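Local coordinates for protein peptidylprolyl isomerase (Naegleria fowleri, PDB 6MKE) that probably catalyses cis-trans isomerisation of peptide bonds preceding proline, as other FKBP-type enzymes do, and binds the macrolide FK5 in its aromatic pocket, at residues S43-G48 with E122-K127; F66-G71 with G78-V83. All blocks are in the same frame, centred on the assembly; numbering follows the deposited sequence. Where two conformers were deposited one is given.

Both contacts bear on the same antiparallel sheet, and their centres lie about 9 Å apart. Contact 1 joins strands 41-50 and 117-126 mainly by backbone hydrogen bonds, whereas contact 2 packs helix 77-84 against strand 66-69 and the residues after it through aromatic and aliphatic side chains, with one hydrogen bond from a backbone N-H to Asp80. Each is partly buried: Val44 and Leu123 form the inner side of contact 1, Phe68, Leu70, Trp79 and Val83 that of contact 2, where Gly71 is exposed. Strands 41-50 and 66-69 are neighbours, and Phe66 N approaches Val44 O at 2.7 Å, a probable hydrogen bond. Tyr46 of contact 1 and Phe66 and Trp79 of contact 2 all touch FK5.

Contact 1: S43-G48 with E122-K127; sequences SVHYTG and ELLSWK. With FK5 (8-deethyl-8-[but-3-enyl]-ascomycin), chain E.
Ser43 and Ser125 meet as an antiparallel hydrogen-bonded pair, with Ser43 N donating to Ser125 O at 2.9 Å and an almost straight N-H...O angle of 174°. One residue further the register slips. Ser43 O accepts from Leu124 N at 2.9 Å and more weakly from Ser125 N at 3.4 Å, so that two residues face one: a classic beta bulge. Beyond it Val44 and Leu123 form a non-hydrogen-bonded pair, and His45 exchanges two backbone bonds with Glu122, the shorter from Glu122 N to His45 O at 2.9 Å.

Packing is tightest in this backbone seam, where Val44 CA comes within 3.2 Å of Glu122 O in a CA-H...O contact, between the bonds of Ser43 and those of His45. The face that carries Val44 and Leu123 is buried, but the two side chains touch more lightly there, Val44 CG1 lying 4.4 Å from Leu123 CD1. The other side is partly exposed. There Leu124 CD1 sits over the centre of the His45 imidazole, 3.8 Å from its centroid, a CH-pi contact only 7° off the ring normal. Glu122, its chain extended (chi1 176°), runs alongside His45 and brings OE1 to the ring edge near CD2; His45 NE2 and Glu122 OE1 stay 5.2 Å apart, no salt bridge forming.

Tyr46 turns to the Val44 side, where its ring lies with one face over FK5 C5 and its OH is hydrogen-bonded to Asp57. In the FKBP sheet, strand 41-50 pairs with 117-126 here and also with 55-58 and 66-69, while strand 117-126 continues the sheet to 91-96.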
loop_
_atom_site.group_PDB
_atom_site.type_symbol
_atom_site.label_atom_id
_atom_site.label_comp_id
_atom_site.label_asym_id
_atom_site.label_seq_id
_atom_site.Cartn_x
_atom_site.Cartn_y
_atom_site.Cartn_z
ATOM N N SER A 43 8.818 5.359 -5.615
ATOM C CA SER A 43 9.724 4.674 -4.701
ATOM C C SER A 43 9.148 4.725 -3.294
ATOM O O SER A 43 8.785 5.800 -2.807
ATOM C CB SER A 43 11.118 5.308 -4.724
ATOM O OG SER A 43 11.742 5.139 -5.985
ATOM N N VAL A 44 9.063 3.561 -2.640
ATOM C CA VAL A 44 8.452 3.459 -1.319
ATOM C C VAL A 44 9.245 2.522 -0.416
ATOM O O VAL A 44 10.043 1.701 -0.871
ATOM C CB VAL A 44 6.985 2.962 -1.382
ATOM C CG1 VAL A 44 6.140 3.840 -2.287
ATOM C CG2 VAL A 44 6.937 1.511 -1.837
ATOM N N HIS A 45 9.010 2.671 0.887
ATOM C CA HIS A 45 9.252 1.632 1.878
ATOM C C HIS A 45 7.915 1.001 2.245
ATOM O O HIS A 45 6.889 1.683 2.295
ATOM C CB HIS A 45 9.904 2.196 3.143
ATOM C CG HIS A 45 11.331 2.611 2.969
ATOM N ND1 HIS A 45 12.210 1.939 2.146
ATOM C CD2 HIS A 45 12.035 3.625 3.525
ATOM C CE1 HIS A 45 13.392 2.526 2.199
ATOM N NE2 HIS A 45 13.313 3.552 3.027
ATOM N N TYR A 46 7.922 -0.303 2.509
ATOM C CA TYR A 46 6.678 -0.932 2.922
ATOM C C TYR A 46 6.948 -2.103 3.852
ATOM O O TYR A 46 8.040 -2.676 3.879
ATOM C CB TYR A 46 5.832 -1.376 1.716
ATOM C CG TYR A 46 6.274 -2.647 1.026
ATOM C CD1 TYR A 46 5.887 -3.897 1.504
ATOM C CD2 TYR A 46 7.044 -2.596 -0.131
ATOM C CE1 TYR A 46 6.285 -5.058 0.868
ATOM C CE2 TYR A 46 7.438 -3.748 -0.778
ATOM C CZ TYR A 46 7.056 -4.976 -0.277
ATOM O OH TYR A 46 7.450 -6.124 -0.923
ATOM N N THR A 47 5.918 -2.439 4.624
ATOM C CA THR A 47 5.883 -3.623 5.468
ATOM C C THR A 47 4.469 -4.174 5.423
ATOM O O THR A 47 3.512 -3.442 5.684
ATOM C CB THR A 47 6.284 -3.304 6.915
ATOM O OG1 THR A 47 7.635 -2.827 6.946
ATOM C CG2 THR A 47 6.167 -4.544 7.786
ATOM N N GLY A 48 4.337 -5.448 5.087
ATOM C CA GLY A 48 3.039 -6.097 4.964
ATOM C C GLY A 48 2.804 -7.065 6.110
ATOM O O GLY A 48 3.696 -7.833 6.477
ATOM N N GLU A 122 5.425 4.124 2.968
ATOM C CA GLU A 122 5.976 5.474 3.017
ATOM C C GLU A 122 6.346 5.907 1.606
ATOM O O GLU A 122 7.207 5.289 0.969
ATOM C CB GLU A 122 7.196 5.548 3.939
ATOM C CG GLU A 122 7.860 6.919 3.943
ATOM C CD GLU A 122 9.070 6.988 4.851
ATOM O OE1 GLU A 122 9.408 5.961 5.474
ATOM O OE2 GLU A 122 9.680 8.072 4.943
ATOM N N LEU A 123 5.702 6.968 1.122
ATOM C CA LEU A 123 5.934 7.484 -0.225
ATOM C C LEU A 123 7.180 8.359 -0.198
ATOM O O LEU A 123 7.150 9.488 0.298
ATOM C CB LEU A 123 4.710 8.254 -0.714
ATOM C CG LEU A 123 4.755 8.949 -2.074
ATOM C CD1 LEU A 123 5.402 8.061 -3.112
ATOM C CD2 LEU A 123 3.349 9.335 -2.516
ATOM N N LEU A 124 8.286 7.837 -0.737
ATOM C CA LEU A 124 9.566 8.537 -0.675
ATOM C C LEU A 124 9.709 9.566 -1.792
ATOM O O LEU A 124 10.034 10.731 -1.536
ATOM C CB LEU A 124 10.714 7.528 -0.742
ATOM C CG LEU A 124 10.743 6.463 0.355
ATOM C CD1 LEU A 124 11.772 5.391 0.028
ATOM C CD2 LEU A 124 11.039 7.105 1.707
ATOM N N SER A 125 9.479 9.154 -3.032
ATOM C CA SER A 125 9.686 10.014 -4.192
ATOM C C SER A 125 9.094 9.316 -5.408
ATOM O O SER A 125 8.584 8.195 -5.317
ATOM C CB SER A 125 11.171 10.320 -4.400
ATOM O OG SER A 125 11.920 9.120 -4.503
ATOM N N TRP A 126 9.166 9.992 -6.552
ATOM C CA TRP A 126 8.763 9.397 -7.818
ATOM C C TRP A 126 9.443 10.144 -8.954
ATOM O O TRP A 126 9.917 11.270 -8.787
ATOM C CB TRP A 126 7.239 9.397 -7.995
ATOM C CG TRP A 126 6.585 10.752 -7.998
ATOM C CD1 TRP A 126 6.477 11.609 -9.058
ATOM C CD2 TRP A 126 5.920 11.392 -6.900
ATOM N NE1 TRP A 126 5.802 12.743 -8.684
ATOM C CE2 TRP A 126 5.444 12.635 -7.366
ATOM C CE3 TRP A 126 5.687 11.037 -5.564
ATOM C CZ2 TRP A 126 4.753 13.525 -6.545
ATOM C CZ3 TRP A 126 4.994 11.923 -4.751
ATOM C CH2 TRP A 126 4.535 13.150 -5.246
ATOM N N LYS A 127 9.493 9.491 -10.109
ATOM C CA LYS A 127 10.079 10.078 -11.308
ATOM C C LYS A 127 9.181 9.786 -12.507
ATOM O O LYS A 127 8.315 8.909 -12.440
ATOM C CB LYS A 127 11.492 9.537 -11.544
ATOM O OXT LYS A 127 9.284 10.417 -13.560
HETATM C C1 FK5 E . 2.140 -6.529 -5.179
HETATM C C2 FK5 E . 2.205 -6.153 -3.701
HETATM C C3 FK5 E . 2.244 -4.637 -3.505
HETATM C C4 FK5 E . 3.634 -4.085 -3.802
HETATM C C5 FK5 E . 4.693 -4.789 -2.973
HETATM C C6 FK5 E . 4.648 -6.284 -3.198
HETATM C C8 FK5 E . 2.985 -7.722 -2.039
HETATM C C9 FK5 E . 4.088 -8.303 -1.146
HETATM C C10 FK5 E . 4.778 -9.623 -1.550
HETATM C C11 FK5 E . 3.871 -10.509 -2.422
HETATM C C12 FK5 E . 4.706 -11.552 -3.166
HETATM C C13 FK5 E . 5.872 -10.931 -3.906
HETATM C C14 FK5 E . 6.705 -10.100 -2.939
HETATM C C15 FK5 E . 7.859 -9.345 -3.577
HETATM C C16 FK5 E . 7.506 -8.589 -4.846
HETATM C C17 FK5 E . 8.583 -7.613 -5.342
HETATM C C18 FK5 E . 9.630 -8.327 -6.210
HETATM C C19 FK5 E . 9.178 -8.694 -7.602
HETATM C C20 FK5 E . 8.559 -9.844 -7.843
HETATM C C21 FK5 E . 7.953 -10.300 -9.149
HETATM C C22 FK5 E . 6.454 -10.005 -9.080
HETATM C C23 FK5 E . 6.060 -8.578 -9.395
HETATM C C24 FK5 E . 4.666 -8.165 -8.923
HETATM C C25 FK5 E . 4.570 -7.838 -7.426
HETATM C C26 FK5 E . 3.099 -7.706 -6.988
HETATM C C27 FK5 E . 2.263 -8.943 -7.230
HETATM C C28 FK5 E . 1.240 -8.907 -8.078
HETATM C C29 FK5 E . 0.365 -10.038 -8.518
HETATM C C30 FK5 E . -1.114 -9.608 -8.546
HETATM C C31 FK5 E . -2.036 -10.720 -9.008
HETATM C C32 FK5 E . -1.627 -11.150 -10.409
HETATM C C33 FK5 E . -0.182 -11.613 -10.420
HETATM C C34 FK5 E . 0.761 -10.520 -9.925
HETATM C C35 FK5 E . 2.770 -11.185 -1.608
HETATM C C36 FK5 E . 9.270 -6.911 -4.175
HETATM C C37 FK5 E . 9.429 -7.651 -8.652
HETATM C C38 FK5 E . 8.220 -11.803 -9.357
HETATM C C39 FK5 E . 7.871 -12.262 -10.737
HETATM C C40 FK5 E . 8.559 -12.028 -11.810
HETATM C C41 FK5 E . 5.366 -6.582 -7.075
HETATM C C42 FK5 E . 2.674 -10.174 -6.477
HETATM C C43 FK5 E . 6.125 -12.525 -5.664
HETATM C C44 FK5 E . 9.927 -10.303 -2.870
HETATM C C45 FK5 E . -4.227 -10.738 -8.053
HETATM N N7 FK5 E . 3.296 -6.793 -2.957
HETATM O O1 FK5 E . 3.116 -7.362 -5.581
HETATM O O2 FK5 E . 1.290 -6.114 -5.915
HETATM O O3 FK5 E . 1.843 -8.125 -1.850
HETATM O O4 FK5 E . 4.407 -7.708 -0.134
HETATM O O5 FK5 E . 5.862 -9.126 -2.312
HETATM O O6 FK5 E . 5.334 -10.399 -0.540
HETATM O O7 FK5 E . 6.680 -11.954 -4.487
HETATM O O8 FK5 E . 8.892 -10.293 -3.843
HETATM O O9 FK5 E . 5.626 -10.837 -8.782
HETATM O O10 FK5 E . 4.250 -7.018 -9.667
HETATM O O11 FK5 E . -3.386 -10.262 -9.094
HETATM O O12 FK5 E . -2.484 -12.188 -10.887
#

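Contact 2: F66-G71 with G78-V83. With FK5 (8-deethyl-8-[but-3-enyl]-ascomycin), chain E.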
loop_
_atom_site.group_PDB
_atom_site.type_symbol
_atom_site.label_atom_id
_atom_site.label_comp_id
_atom_site.label_asym_id
_atom_site.label_seq_id
_atom_site.Cartn_x
_atom_site.Cartn_y
_atom_site.Cartn_z
ATOM N N PHE A 66 11.254 -0.004 -2.563
ATOM C CA PHE A 66 10.518 -0.724 -3.593
ATOM C C PHE A 66 10.027 0.259 -4.647
ATOM O O PHE A 66 9.551 1.349 -4.320
ATOM C CB PHE A 66 9.338 -1.483 -2.985
ATOM C CG PHE A 66 8.432 -2.111 -4.003
ATOM C CD1 PHE A 66 8.827 -3.242 -4.698
ATOM C CD2 PHE A 66 7.180 -1.578 -4.259
ATOM C CE1 PHE A 66 7.990 -3.826 -5.634
ATOM C CE2 PHE A 66 6.340 -2.154 -5.198
ATOM C CZ PHE A 66 6.745 -3.281 -5.883
ATOM N N VAL A 67 10.155 -0.129 -5.915
ATOM C CA VAL A 67 9.861 0.749 -7.042
ATOM C C VAL A 67 8.860 0.057 -7.959
ATOM O O VAL A 67 9.060 -1.103 -8.339
ATOM C CB VAL A 67 11.138 1.125 -7.817
ATOM C CG1 VAL A 67 10.802 1.998 -9.019
ATOM C CG2 VAL A 67 12.127 1.831 -6.896
ATOM N N PHE A 68 7.788 0.766 -8.308
ATOM C CA PHE A 68 6.791 0.258 -9.240
ATOM C C PHE A 68 6.179 1.434 -9.986
ATOM O O PHE A 68 6.288 2.587 -9.560
ATOM C CB PHE A 68 5.708 -0.571 -8.525
ATOM C CG PHE A 68 4.661 0.251 -7.806
ATOM C CD1 PHE A 68 3.444 0.533 -8.409
ATOM C CD2 PHE A 68 4.882 0.710 -6.518
ATOM C CE1 PHE A 68 2.476 1.273 -7.752
ATOM C CE2 PHE A 68 3.915 1.445 -5.849
ATOM C CZ PHE A 68 2.713 1.733 -6.470
ATOM N N THR A 69 5.536 1.133 -11.112
ATOM C CA THR A 69 4.912 2.153 -11.946
ATOM C C THR A 69 3.440 2.289 -11.569
ATOM O O THR A 69 2.687 1.310 -11.614
ATOM C CB THR A 69 5.059 1.811 -13.428
ATOM O OG1 THR A 69 6.447 1.664 -13.747
ATOM C CG2 THR A 69 4.475 2.923 -14.286
ATOM N N LEU A 70 3.032 3.505 -11.215
ATOM C CA LEU A 70 1.694 3.750 -10.697
ATOM C C LEU A 70 0.660 3.765 -11.816
ATOM O O LEU A 70 0.882 4.341 -12.885
ATOM C CB LEU A 70 1.663 5.077 -9.939
ATOM C CG LEU A 70 0.369 5.454 -9.216
ATOM C CD1 LEU A 70 0.102 4.498 -8.054
ATOM C CD2 LEU A 70 0.433 6.894 -8.732
ATOM N N GLY A 71 -0.484 3.127 -11.560
ATOM C CA GLY A 71 -1.581 3.104 -12.504
ATOM C C GLY A 71 -1.484 2.054 -13.586
ATOM O O GLY A 71 -2.471 1.833 -14.300
ATOM N N GLY A 78 -5.412 -2.469 -4.491
ATOM C CA GLY A 78 -5.338 -1.631 -3.306
ATOM C C GLY A 78 -4.112 -0.739 -3.275
ATOM O O GLY A 78 -4.161 0.368 -2.732
ATOM N N TRP A 79 -3.002 -1.198 -3.856
ATOM C CA TRP A 79 -1.787 -0.387 -3.882
ATOM C C TRP A 79 -1.883 0.747 -4.896
ATOM O O TRP A 79 -1.482 1.878 -4.600
ATOM C CB TRP A 79 -0.570 -1.264 -4.183
ATOM C CG TRP A 79 0.209 -1.656 -2.962
ATOM C CD1 TRP A 79 -0.236 -2.396 -1.903
ATOM C CD2 TRP A 79 1.578 -1.337 -2.680
ATOM N NE1 TRP A 79 0.770 -2.553 -0.980
ATOM C CE2 TRP A 79 1.895 -1.915 -1.436
ATOM C CE3 TRP A 79 2.569 -0.623 -3.363
ATOM C CZ2 TRP A 79 3.157 -1.797 -0.858
ATOM C CZ3 TRP A 79 3.819 -0.504 -2.786
ATOM C CH2 TRP A 79 4.102 -1.089 -1.548
ATOM N N ASP A 80 -2.390 0.463 -6.098
ATOM C CA ASP A 80 -2.580 1.522 -7.087
ATOM C C ASP A 80 -3.489 2.617 -6.538
ATOM O O ASP A 80 -3.156 3.805 -6.596
ATOM C CB ASP A 80 -3.151 0.944 -8.386
ATOM C CG ASP A 80 -2.071 0.620 -9.411
ATOM O OD1 ASP A 80 -1.014 1.287 -9.397
ATOM O OD2 ASP A 80 -2.282 -0.295 -10.239
ATOM N N LEU A 81 -4.642 2.227 -5.989
ATOM C CA LEU A 81 -5.571 3.210 -5.444
ATOM C C LEU A 81 -5.023 3.872 -4.188
ATOM O O LEU A 81 -5.282 5.059 -3.955
ATOM C CB LEU A 81 -6.916 2.552 -5.138
ATOM C CG LEU A 81 -7.726 2.128 -6.361
ATOM C CD1 LEU A 81 -9.006 1.432 -5.934
ATOM C CD2 LEU A 81 -8.027 3.335 -7.234
ATOM N N GLY A 82 -4.273 3.134 -3.374
ATOM C CA GLY A 82 -3.789 3.677 -2.120
ATOM C C GLY A 82 -2.655 4.666 -2.286
ATOM O O GLY A 82 -2.707 5.775 -1.744
ATOM N N VAL A 83 -1.620 4.275 -3.034
ATOM C CA VAL A 83 -0.455 5.139 -3.217
ATOM C C VAL A 83 -0.838 6.398 -3.988
ATOM O O VAL A 83 -0.300 7.484 -3.735
ATOM C CB VAL A 83 0.675 4.356 -3.913
ATOM C CG1 VAL A 83 1.830 5.283 -4.303
ATOM C CG2 VAL A 83 1.160 3.232 -3.011
HETATM C C1 FK5 E . 2.140 -6.529 -5.179
HETATM C C2 FK5 E . 2.205 -6.153 -3.701
HETATM C C3 FK5 E . 2.244 -4.637 -3.505
HETATM C C4 FK5 E . 3.634 -4.085 -3.802
HETATM C C5 FK5 E . 4.693 -4.789 -2.973
HETATM C C6 FK5 E . 4.648 -6.284 -3.198
HETATM C C8 FK5 E . 2.985 -7.722 -2.039
HETATM C C9 FK5 E . 4.088 -8.303 -1.146
HETATM C C10 FK5 E . 4.778 -9.623 -1.550
HETATM C C11 FK5 E . 3.871 -10.509 -2.422
HETATM C C12 FK5 E . 4.706 -11.552 -3.166
HETATM C C13 FK5 E . 5.872 -10.931 -3.906
HETATM C C14 FK5 E . 6.705 -10.100 -2.939
HETATM C C15 FK5 E . 7.859 -9.345 -3.577
HETATM C C16 FK5 E . 7.506 -8.589 -4.846
HETATM C C17 FK5 E . 8.583 -7.613 -5.342
HETATM C C18 FK5 E . 9.630 -8.327 -6.210
HETATM C C19 FK5 E . 9.178 -8.694 -7.602
HETATM C C20 FK5 E . 8.559 -9.844 -7.843
HETATM C C21 FK5 E . 7.953 -10.300 -9.149
HETATM C C22 FK5 E . 6.454 -10.005 -9.080
HETATM C C23 FK5 E . 6.060 -8.578 -9.395
HETATM C C24 FK5 E . 4.666 -8.165 -8.923
HETATM C C25 FK5 E . 4.570 -7.838 -7.426
HETATM C C26 FK5 E . 3.099 -7.706 -6.988
HETATM C C27 FK5 E . 2.263 -8.943 -7.230
HETATM C C28 FK5 E . 1.240 -8.907 -8.078
HETATM C C29 FK5 E . 0.365 -10.038 -8.518
HETATM C C30 FK5 E . -1.114 -9.608 -8.546
HETATM C C31 FK5 E . -2.036 -10.720 -9.008
HETATM C C32 FK5 E . -1.627 -11.150 -10.409
HETATM C C33 FK5 E . -0.182 -11.613 -10.420
HETATM C C34 FK5 E . 0.761 -10.520 -9.925
HETATM C C35 FK5 E . 2.770 -11.185 -1.608
HETATM C C36 FK5 E . 9.270 -6.911 -4.175
HETATM C C37 FK5 E . 9.429 -7.651 -8.652
HETATM C C38 FK5 E . 8.220 -11.803 -9.357
HETATM C C39 FK5 E . 7.871 -12.262 -10.737
HETATM C C40 FK5 E . 8.559 -12.028 -11.810
HETATM C C41 FK5 E . 5.366 -6.582 -7.075
HETATM C C42 FK5 E . 2.674 -10.174 -6.477
HETATM C C43 FK5 E . 6.125 -12.525 -5.664
HETATM C C44 FK5 E . 9.927 -10.303 -2.870
HETATM C C45 FK5 E . -4.227 -10.738 -8.053
HETATM N N7 FK5 E . 3.296 -6.793 -2.957
HETATM O O1 FK5 E . 3.116 -7.362 -5.581
HETATM O O2 FK5 E . 1.290 -6.114 -5.915
HETATM O O3 FK5 E . 1.843 -8.125 -1.850
HETATM O O4 FK5 E . 4.407 -7.708 -0.134
HETATM O O5 FK5 E . 5.862 -9.126 -2.312
HETATM O O6 FK5 E . 5.334 -10.399 -0.540
HETATM O O7 FK5 E . 6.680 -11.954 -4.487
HETATM O O8 FK5 E . 8.892 -10.293 -3.843
HETATM O O9 FK5 E . 5.626 -10.837 -8.782
HETATM O O10 FK5 E . 4.250 -7.018 -9.667
HETATM O O11 FK5 E . -3.386 -10.262 -9.094
HETATM O O12 FK5 E . -2.484 -12.188 -10.887
HETATM O O HOH W 1 0.670 -0.528 -11.230
#
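Asp80 OD1 accepts a hydrogen bond from Gly71 N at 2.9 Å, with an N-H...O angle of 161°, and the donor stands well above the carboxylate plane, 55° out of it. Water 1 also lies 3.1 Å from Asp80 OD1 and 2.8 Å from Thr69 O, between strand end and helix. A weak bond from Gly73 N to Asp80 OD2 adds a second backbone partner for the carboxylate.

Beneath this polar end, Phe68, Phe66 and Trp79 form an aromatic cluster. Phe68 CE2 reaches the edge of the Trp79 indole, in its plane, 3.5 Å from Trp79 CE3. Phe66 CD2 lies 3.8 Å from Trp79 CZ3, the two ring planes being nearly perpendicular at 88°. The Phe66 ring turns a face to FK5 C5. FK5 C3 lies over the centre of the indole face, 3.4 Å from Trp79 CE2, which makes the indole the floor of this ligand pocket, as in other FKBPs. Val83 CG2 meets Phe68 CZ at the ring edge, at 4.1 Å, and Val83 CB lies 4.2 Å from Leu70 CD1.

The helical segment 78-83 runs roughly perpendicular to strand 66-69, and that strand pairs with strand 41-50, whose Tyr46 meets Trp79 edge-to-face, as does Phe119 of strand 117-126.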